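Local coordinates for protein mini spindles (Drosophila melanogaster, PDB 5VJC), which probably binds tubulin through TOG domains, one of which is the helical-repeat domain here, to promote microtubule dynamics and mitotic spindle formation, at residues L42-M46 and I56-F60; F64-L68 and D102-V107; L115-Q120 and R158-V163. All blocks are in the same frame, centred on the assembly; numbering follows the deposited sequence.

Interaction 1: residues L42-M46 and I56-F60; sequences LRDQM and IANMF
Arg43 leaves its helix with CG anti to the backbone N (chi1 -174°) and stays extended as far as NE, which lays its aliphatic stem along Phe60; the Phe60 ring, with CG beside its own backbone N (chi1 -61°), is set against that stem. The two side chains slide past each other in opposite directions. Arg43 CB sits over one ring face in a CH-pi contact, 4.1 Å from the centroid of the Phe60 ring, though displaced toward the rim. Farther out, the guanidinium receives Ile56 CG2 over one of its faces, with Arg43 NE and Ile56 CG2 3.5 Å apart. A water accepts from Arg43 NH1 and donates to Ala57 O, so the charged end is tied to the other helix through solvent.

The edge of the Phe60 ring is occupied as well. Leu42 CD2 packs 3.8 Å from Phe60 CZ, and Met46 SD makes an edge-on Met-aromatic contact, 76° off the ring normal. The same sulfur touches Met59 SD at 3.4 Å, while Met46 CB rests on Ile56 CD1. Beyond the pair, Leu42 continues onto Leu91 and Leu98 of helix 89-99, and Met59 onto Val70. This is the interhelical packing of a helical hairpin, here helices 36-48 and 53-59 near the N-terminal end of a HEAT-repeat TOG domain.

Interaction 2: residues F64-L68 and D102-V107; sequences FRYHL and DTNPSV
Val107, Phe64 and Leu68 carry this contact of the HEAT-repeat array, made between helix 64-77 and the beginning of helix 105-124, which is opened by an Asn N-cap. Val107 CG2 wedges between its two partners, lying 3.9 Å from Phe64 CB and equally 3.9 Å from Leu68 CD2. The same methyl of Leu68, CD2, also reaches the backbone of the first turn of helix 105-124, within 3.6 Å of Ser106 O.

Phe64 holds its ring in the less common position between backbone N and carbonyl carbon (chi1 77°), which turns one face to Asn104. The Asn104 amide lies nearly flat on that face, the planes 23° apart, with ND2 3.2 Å above the centre of the ring; Arg65 CG packs against the opposite face.

On the other flank, a water joins His67 ND1 to Asp102 OD2, which accepts from it. The far nitrogen of the imidazole, NE2, is hydrogen-bonded to His61 O, so both ring nitrogens are engaged, which would fix the rotation of the imidazole. Asn104 thus serves two ends: while its ND2 meets the Phe64 ring, its OD1 caps helix 105-124, accepting from Val107 N at 3.2 Å on a lone pair in the carbonyl plane.

Interaction 3: residues L115-Q120 and R158-V163; sequences LVQVFQ and RVLRQV
Helices 105-124 and 150-166 run side by side in the HEAT-repeat solenoid, their local axes 9.4 Å apart and only 15° from parallel. Gln162 is the polar centre of the seam. Extended beyond CG, it reaches across to helix 105-124 and donates from NE2 to Val116 O at 3.1 Å. The bond is nearly straight (166°), lies close to the Gln162 amide plane and uses a lone pair of the carbonyl, which also accepts from Gln120 N within its own helix.

On one flank of Gln162 the packing is apolar. Val159 CG2 meets Leu115 CB at 3.7 Å, and Val163 CG2 stands over one face of the Phe119 ring in a CH-pi contact, 4.0 Å from the ring centroid. Leu93 of helix 89-99 backs Phe119, and Val138 of helix 131-142 backs Val163.

The other flank is wetter. Arg158, bent at chi2 (85°), runs out across the seam so that Val116 CG1 lies over a face of its guanidinium, while CG touches Val116 CG2 at 3.5 Å. One water donates to Gln120 OE1 and accepts from both Arg158 NH1 and Gln162 NE2; Gln120 NE2 turns to Asp124 OD1. The amide nitrogen of Gln162 is therefore doubly engaged, whereas its OE1, buried against Val116 CA and Phe119 CB, has no polar partner, so the hold on the neighbouring backbone comes entirely from the NE2 side.

From the N terminus, interaction 1 closes first, pairing helix 36-48 with helix 53-59, with nine residues between the two segments. The chain then turns into helix 64-77, where interaction 2 opens, and closes it after 33 intervening residues at the start of helix 105-124, a larger loop that includes helices 82-87 and 89-99. Interaction 3 opens farther along that same helix and closes on helix 150-166. The three loops follow in series, neither nested nor crossed. Interactions 1 and 2 touch, Asn58 packing on Tyr66 and His67, whereas interaction 3 stays about 8 Å from interaction 2 at the nearest atoms. Helix 105-124 thus ties helix 64-77 to helix 150-166 farther along the solenoid.

Interaction 1: residues L42-M46 and I56-F60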
# COMPACT_ATOMS: atom_id res chain seq x y z
N LEU A 42 12.78 -7.42 13.10
CA LEU A 42 11.77 -8.36 12.62
C LEU A 42 12.16 -9.83 12.92
O LEU A 42 11.32 -10.66 13.29
CB LEU A 42 11.52 -8.20 11.11
CG LEU A 42 10.44 -9.11 10.54
CD1 LEU A 42 9.08 -8.81 11.19
CD2 LEU A 42 10.36 -8.93 9.01
N ARG A 43 13.43 -10.15 12.72
CA ARG A 43 13.86 -11.51 12.98
C ARG A 43 13.74 -11.83 14.49
O ARG A 43 13.27 -12.89 14.87
CB ARG A 43 15.30 -11.74 12.49
CG ARG A 43 15.73 -13.20 12.62
CD ARG A 43 17.15 -13.49 12.08
NE ARG A 43 17.37 -14.94 12.12
CZ ARG A 43 17.95 -15.65 11.15
NH1 ARG A 43 18.43 -15.05 10.06
NH2 ARG A 43 18.07 -16.97 11.29
N ASP A 44 14.15 -10.89 15.33
CA ASP A 44 13.96 -11.00 16.79
C ASP A 44 12.50 -11.28 17.16
O ASP A 44 12.20 -12.22 17.91
CB ASP A 44 14.42 -9.72 17.48
CG ASP A 44 15.94 -9.68 17.68
OD1 ASP A 44 16.61 -10.62 17.21
OD2 ASP A 44 16.46 -8.71 18.28
N GLN A 45 11.58 -10.48 16.61
CA GLN A 45 10.16 -10.63 16.90
C GLN A 45 9.61 -11.95 16.41
O GLN A 45 8.74 -12.53 17.05
CB GLN A 45 9.36 -9.48 16.30
CG GLN A 45 9.58 -8.15 17.00
CD GLN A 45 8.74 -7.05 16.38
OE1 GLN A 45 8.55 -7.02 15.15
NE2 GLN A 45 8.21 -6.17 17.21
N MET A 46 10.08 -12.42 15.26
CA MET A 46 9.60 -13.71 14.75
C MET A 46 10.11 -14.84 15.64
O MET A 46 9.40 -15.82 15.88
CB MET A 46 10.03 -13.94 13.31
CG MET A 46 9.22 -13.16 12.27
SD MET A 46 9.86 -13.58 10.66
CE MET A 46 8.76 -12.58 9.61
N ILE A 56 12.12 -18.77 9.29
CA ILE A 56 12.90 -17.57 9.61
C ILE A 56 14.22 -17.55 8.84
O ILE A 56 14.58 -16.52 8.25
CB ILE A 56 13.19 -17.48 11.13
CG1 ILE A 56 11.90 -17.23 11.92
CG2 ILE A 56 14.20 -16.37 11.42
CD1 ILE A 56 12.10 -17.19 13.45
N ALA A 57 14.95 -18.67 8.85
CA ALA A 57 16.21 -18.76 8.12
C ALA A 57 16.04 -18.40 6.64
O ALA A 57 16.82 -17.61 6.10
CB ALA A 57 16.82 -20.16 8.27
N ASN A 58 15.01 -18.96 6.01
CA ASN A 58 14.72 -18.71 4.59
C ASN A 58 14.26 -17.28 4.33
O ASN A 58 14.56 -16.71 3.28
CB ASN A 58 13.65 -19.68 4.09
CG ASN A 58 14.19 -21.07 3.88
OD1 ASN A 58 15.36 -21.23 3.53
ND2 ASN A 58 13.36 -22.08 4.09
N MET A 59 13.56 -16.72 5.30
CA MET A 59 13.01 -15.37 5.21
C MET A 59 14.11 -14.32 5.10
O MET A 59 13.95 -13.31 4.41
CB MET A 59 12.14 -15.07 6.43
CG MET A 59 10.72 -15.59 6.32
SD MET A 59 9.80 -15.46 7.87
CE MET A 59 8.14 -15.72 7.26
N PHE A 60 15.23 -14.56 5.77
CA PHE A 60 16.28 -13.56 5.78
C PHE A 60 17.52 -14.02 5.00
O PHE A 60 18.60 -13.45 5.12
CB PHE A 60 16.60 -13.18 7.23
CG PHE A 60 15.41 -12.59 7.95
CD1 PHE A 60 15.05 -11.26 7.74
CD2 PHE A 60 14.60 -13.38 8.75
CE1 PHE A 60 13.93 -10.71 8.37
CE2 PHE A 60 13.46 -12.84 9.39
CZ PHE A 60 13.13 -11.51 9.20
O HOH W 1 19.06 -16.34 7.36

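Interaction 2: residues F64-L68 and D102-V107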
# COMPACT_ATOMS: atom_id res chain seq x y z
N PHE A 64 16.81 -14.53 -3.49
CA PHE A 64 15.37 -14.33 -3.68
C PHE A 64 14.62 -15.64 -3.86
O PHE A 64 13.42 -15.71 -3.64
CB PHE A 64 15.11 -13.43 -4.91
CG PHE A 64 15.28 -14.14 -6.23
CD1 PHE A 64 14.20 -14.78 -6.84
CD2 PHE A 64 16.52 -14.16 -6.86
CE1 PHE A 64 14.37 -15.43 -8.07
CE2 PHE A 64 16.69 -14.81 -8.09
CZ PHE A 64 15.62 -15.45 -8.69
N ARG A 65 15.32 -16.70 -4.27
CA ARG A 65 14.65 -17.97 -4.48
C ARG A 65 14.13 -18.59 -3.18
O ARG A 65 13.16 -19.33 -3.20
CB ARG A 65 15.59 -18.93 -5.21
CG ARG A 65 15.80 -18.51 -6.68
CD ARG A 65 16.70 -19.46 -7.40
NE ARG A 65 18.01 -19.50 -6.77
CZ ARG A 65 19.16 -19.32 -7.42
NH1 ARG A 65 19.15 -19.09 -8.72
NH2 ARG A 65 20.31 -19.38 -6.75
N TYR A 66 14.78 -18.28 -2.06
CA TYR A 66 14.27 -18.72 -0.76
C TYR A 66 13.04 -17.90 -0.34
O TYR A 66 12.18 -18.39 0.38
CB TYR A 66 15.36 -18.64 0.31
CG TYR A 66 16.45 -19.64 0.04
CD1 TYR A 66 16.21 -21.01 0.17
CD2 TYR A 66 17.70 -19.24 -0.42
CE1 TYR A 66 17.19 -21.94 -0.12
CE2 TYR A 66 18.69 -20.16 -0.70
CZ TYR A 66 18.43 -21.50 -0.55
OH TYR A 66 19.43 -22.41 -0.84
N HIS A 67 12.98 -16.66 -0.80
CA HIS A 67 11.79 -15.83 -0.60
C HIS A 67 10.59 -16.38 -1.36
O HIS A 67 9.45 -16.35 -0.85
CB HIS A 67 12.07 -14.40 -1.02
CG HIS A 67 13.28 -13.81 -0.38
ND1 HIS A 67 13.93 -12.71 -0.90
CD2 HIS A 67 13.97 -14.19 0.72
CE1 HIS A 67 14.97 -12.43 -0.13
NE2 HIS A 67 15.01 -13.30 0.86
N LEU A 68 10.82 -16.87 -2.58
CA LEU A 68 9.72 -17.46 -3.33
C LEU A 68 9.23 -18.70 -2.61
O LEU A 68 8.04 -18.94 -2.52
CB LEU A 68 10.13 -17.81 -4.78
CG LEU A 68 10.38 -16.65 -5.76
CD1 LEU A 68 10.96 -17.18 -7.07
CD2 LEU A 68 9.11 -15.87 -6.05
N ASP A 102 13.34 -5.19 -2.70
CA ASP A 102 14.17 -6.04 -3.54
C ASP A 102 13.72 -5.90 -4.98
O ASP A 102 12.57 -5.54 -5.26
CB ASP A 102 14.12 -7.49 -3.07
CG ASP A 102 14.61 -7.68 -1.63
OD1 ASP A 102 15.20 -6.74 -1.05
OD2 ASP A 102 14.42 -8.79 -1.08
N THR A 103 14.63 -6.17 -5.91
CA THR A 103 14.37 -5.88 -7.32
C THR A 103 13.84 -7.08 -8.08
O THR A 103 13.92 -7.11 -9.31
CB THR A 103 15.64 -5.40 -8.05
OG1 THR A 103 16.64 -6.42 -8.00
CG2 THR A 103 16.19 -4.12 -7.42
N ASN A 104 13.30 -8.08 -7.39
CA ASN A 104 12.89 -9.26 -8.13
C ASN A 104 11.40 -9.28 -8.43
O ASN A 104 10.57 -9.29 -7.52
CB ASN A 104 13.29 -10.52 -7.38
CG ASN A 104 13.22 -11.73 -8.27
OD1 ASN A 104 12.17 -12.33 -8.45
ND2 ASN A 104 14.36 -12.10 -8.85
N PRO A 105 11.07 -9.26 -9.72
CA PRO A 105 9.67 -9.27 -10.19
C PRO A 105 8.92 -10.53 -9.80
O PRO A 105 7.73 -10.45 -9.53
CB PRO A 105 9.81 -9.16 -11.72
CG PRO A 105 11.17 -8.56 -11.94
CD PRO A 105 12.02 -9.10 -10.84
N SER A 106 9.60 -11.68 -9.80
CA SER A 106 8.92 -12.92 -9.43
C SER A 106 8.45 -12.82 -7.98
O SER A 106 7.33 -13.20 -7.65
CB SER A 106 9.84 -14.14 -9.60
OG SER A 106 10.30 -14.24 -10.94
N VAL A 107 9.31 -12.30 -7.12
CA VAL A 107 8.99 -12.21 -5.69
C VAL A 107 7.82 -11.24 -5.49
O VAL A 107 6.90 -11.49 -4.71
CB VAL A 107 10.21 -11.78 -4.84
CG1 VAL A 107 9.79 -11.49 -3.41
CG2 VAL A 107 11.29 -12.86 -4.87
O HOH W 2 13.71 -10.70 -2.88

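Interaction 3: residues L115-Q120 and R158-V163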
# COMPACT_ATOMS: atom_id res chain seq x y z
N LEU A 115 -0.77 -12.10 -0.88
CA LEU A 115 -1.45 -11.04 -0.15
C LEU A 115 -2.93 -10.95 -0.49
O LEU A 115 -3.75 -10.66 0.38
CB LEU A 115 -0.79 -9.69 -0.44
CG LEU A 115 0.46 -9.46 0.41
CD1 LEU A 115 1.30 -8.37 -0.21
CD2 LEU A 115 0.06 -9.09 1.85
N VAL A 116 -3.27 -11.19 -1.77
CA VAL A 116 -4.67 -11.24 -2.16
C VAL A 116 -5.37 -12.35 -1.39
O VAL A 116 -6.47 -12.13 -0.89
CB VAL A 116 -4.84 -11.43 -3.68
CG1 VAL A 116 -6.30 -11.71 -4.04
CG2 VAL A 116 -4.35 -10.19 -4.42
N GLN A 117 -4.76 -13.54 -1.27
CA GLN A 117 -5.36 -14.64 -0.50
C GLN A 117 -5.50 -14.26 0.98
O GLN A 117 -6.51 -14.57 1.63
CB GLN A 117 -4.54 -15.94 -0.60
CG GLN A 117 -4.11 -16.46 -1.97
CD GLN A 117 -3.05 -17.57 -1.81
OE1 GLN A 117 -1.89 -17.43 -2.22
NE2 GLN A 117 -3.45 -18.66 -1.13
N VAL A 118 -4.47 -13.61 1.52
CA VAL A 118 -4.50 -13.16 2.91
C VAL A 118 -5.63 -12.18 3.18
O VAL A 118 -6.39 -12.34 4.14
CB VAL A 118 -3.17 -12.48 3.31
CG1 VAL A 118 -3.31 -11.72 4.63
CG2 VAL A 118 -2.06 -13.53 3.41
N PHE A 119 -5.76 -11.15 2.35
CA PHE A 119 -6.76 -10.12 2.65
C PHE A 119 -8.18 -10.64 2.42
O PHE A 119 -9.09 -10.21 3.13
CB PHE A 119 -6.47 -8.84 1.85
CG PHE A 119 -5.48 -7.97 2.55
CD1 PHE A 119 -5.89 -7.02 3.47
CD2 PHE A 119 -4.12 -8.17 2.37
CE1 PHE A 119 -4.98 -6.25 4.17
CE2 PHE A 119 -3.18 -7.40 3.06
CZ PHE A 119 -3.62 -6.44 3.96
N GLN A 120 -8.35 -11.60 1.51
CA GLN A 120 -9.63 -12.30 1.40
C GLN A 120 -10.00 -13.01 2.71
O GLN A 120 -11.14 -12.93 3.17
CB GLN A 120 -9.61 -13.31 0.25
CG GLN A 120 -11.04 -13.79 -0.07
CD GLN A 120 -11.99 -12.62 -0.32
OE1 GLN A 120 -11.74 -11.79 -1.20
NE2 GLN A 120 -13.06 -12.53 0.46
N ARG A 158 -4.80 -4.49 -6.71
CA ARG A 158 -5.77 -5.49 -6.23
C ARG A 158 -5.72 -5.61 -4.70
O ARG A 158 -6.76 -5.59 -4.00
CB ARG A 158 -5.49 -6.84 -6.89
CG ARG A 158 -6.33 -8.00 -6.39
CD ARG A 158 -7.69 -8.12 -7.07
NE ARG A 158 -8.33 -9.41 -6.78
CZ ARG A 158 -9.12 -9.64 -5.73
NH1 ARG A 158 -9.39 -8.67 -4.86
NH2 ARG A 158 -9.66 -10.84 -5.55
N VAL A 159 -4.50 -5.70 -4.17
CA VAL A 159 -4.28 -5.72 -2.72
C VAL A 159 -4.74 -4.41 -2.09
O VAL A 159 -5.43 -4.41 -1.10
CB VAL A 159 -2.78 -5.97 -2.39
CG1 VAL A 159 -2.49 -5.82 -0.86
CG2 VAL A 159 -2.33 -7.33 -2.91
N LEU A 160 -4.35 -3.28 -2.67
CA LEU A 160 -4.74 -1.99 -2.09
C LEU A 160 -6.27 -1.88 -1.99
O LEU A 160 -6.83 -1.36 -1.01
CB LEU A 160 -4.18 -0.83 -2.91
CG LEU A 160 -4.33 0.56 -2.27
CD1 LEU A 160 -3.34 0.76 -1.11
CD2 LEU A 160 -4.17 1.66 -3.29
N ARG A 161 -6.96 -2.44 -2.98
CA ARG A 161 -8.42 -2.31 -2.99
C ARG A 161 -9.11 -3.32 -2.09
O ARG A 161 -10.31 -3.23 -1.85
CB ARG A 161 -8.93 -2.39 -4.42
CG ARG A 161 -8.55 -1.11 -5.17
CD ARG A 161 -8.91 -1.18 -6.65
NE ARG A 161 -8.37 -0.02 -7.35
CZ ARG A 161 -8.65 0.29 -8.61
NH1 ARG A 161 -9.50 -0.46 -9.31
NH2 ARG A 161 -8.11 1.37 -9.16
N GLN A 162 -8.32 -4.25 -1.55
CA GLN A 162 -8.76 -5.07 -0.43
C GLN A 162 -8.46 -4.39 0.91
O GLN A 162 -9.25 -4.48 1.82
CB GLN A 162 -8.07 -6.42 -0.46
CG GLN A 162 -8.46 -7.30 -1.62
CD GLN A 162 -7.65 -8.55 -1.61
OE1 GLN A 162 -6.41 -8.51 -1.69
NE2 GLN A 162 -8.33 -9.69 -1.44
N VAL A 163 -7.29 -3.75 1.02
CA VAL A 163 -6.91 -3.09 2.26
C VAL A 163 -7.97 -2.08 2.71
O VAL A 163 -8.30 -2.01 3.90
CB VAL A 163 -5.55 -2.38 2.12
CG1 VAL A 163 -5.24 -1.56 3.37
CG2 VAL A 163 -4.44 -3.42 1.88
O HOH W 3 -11.11 -9.42 -2.20
O HOH W 4 -10.33 -12.96 -3.39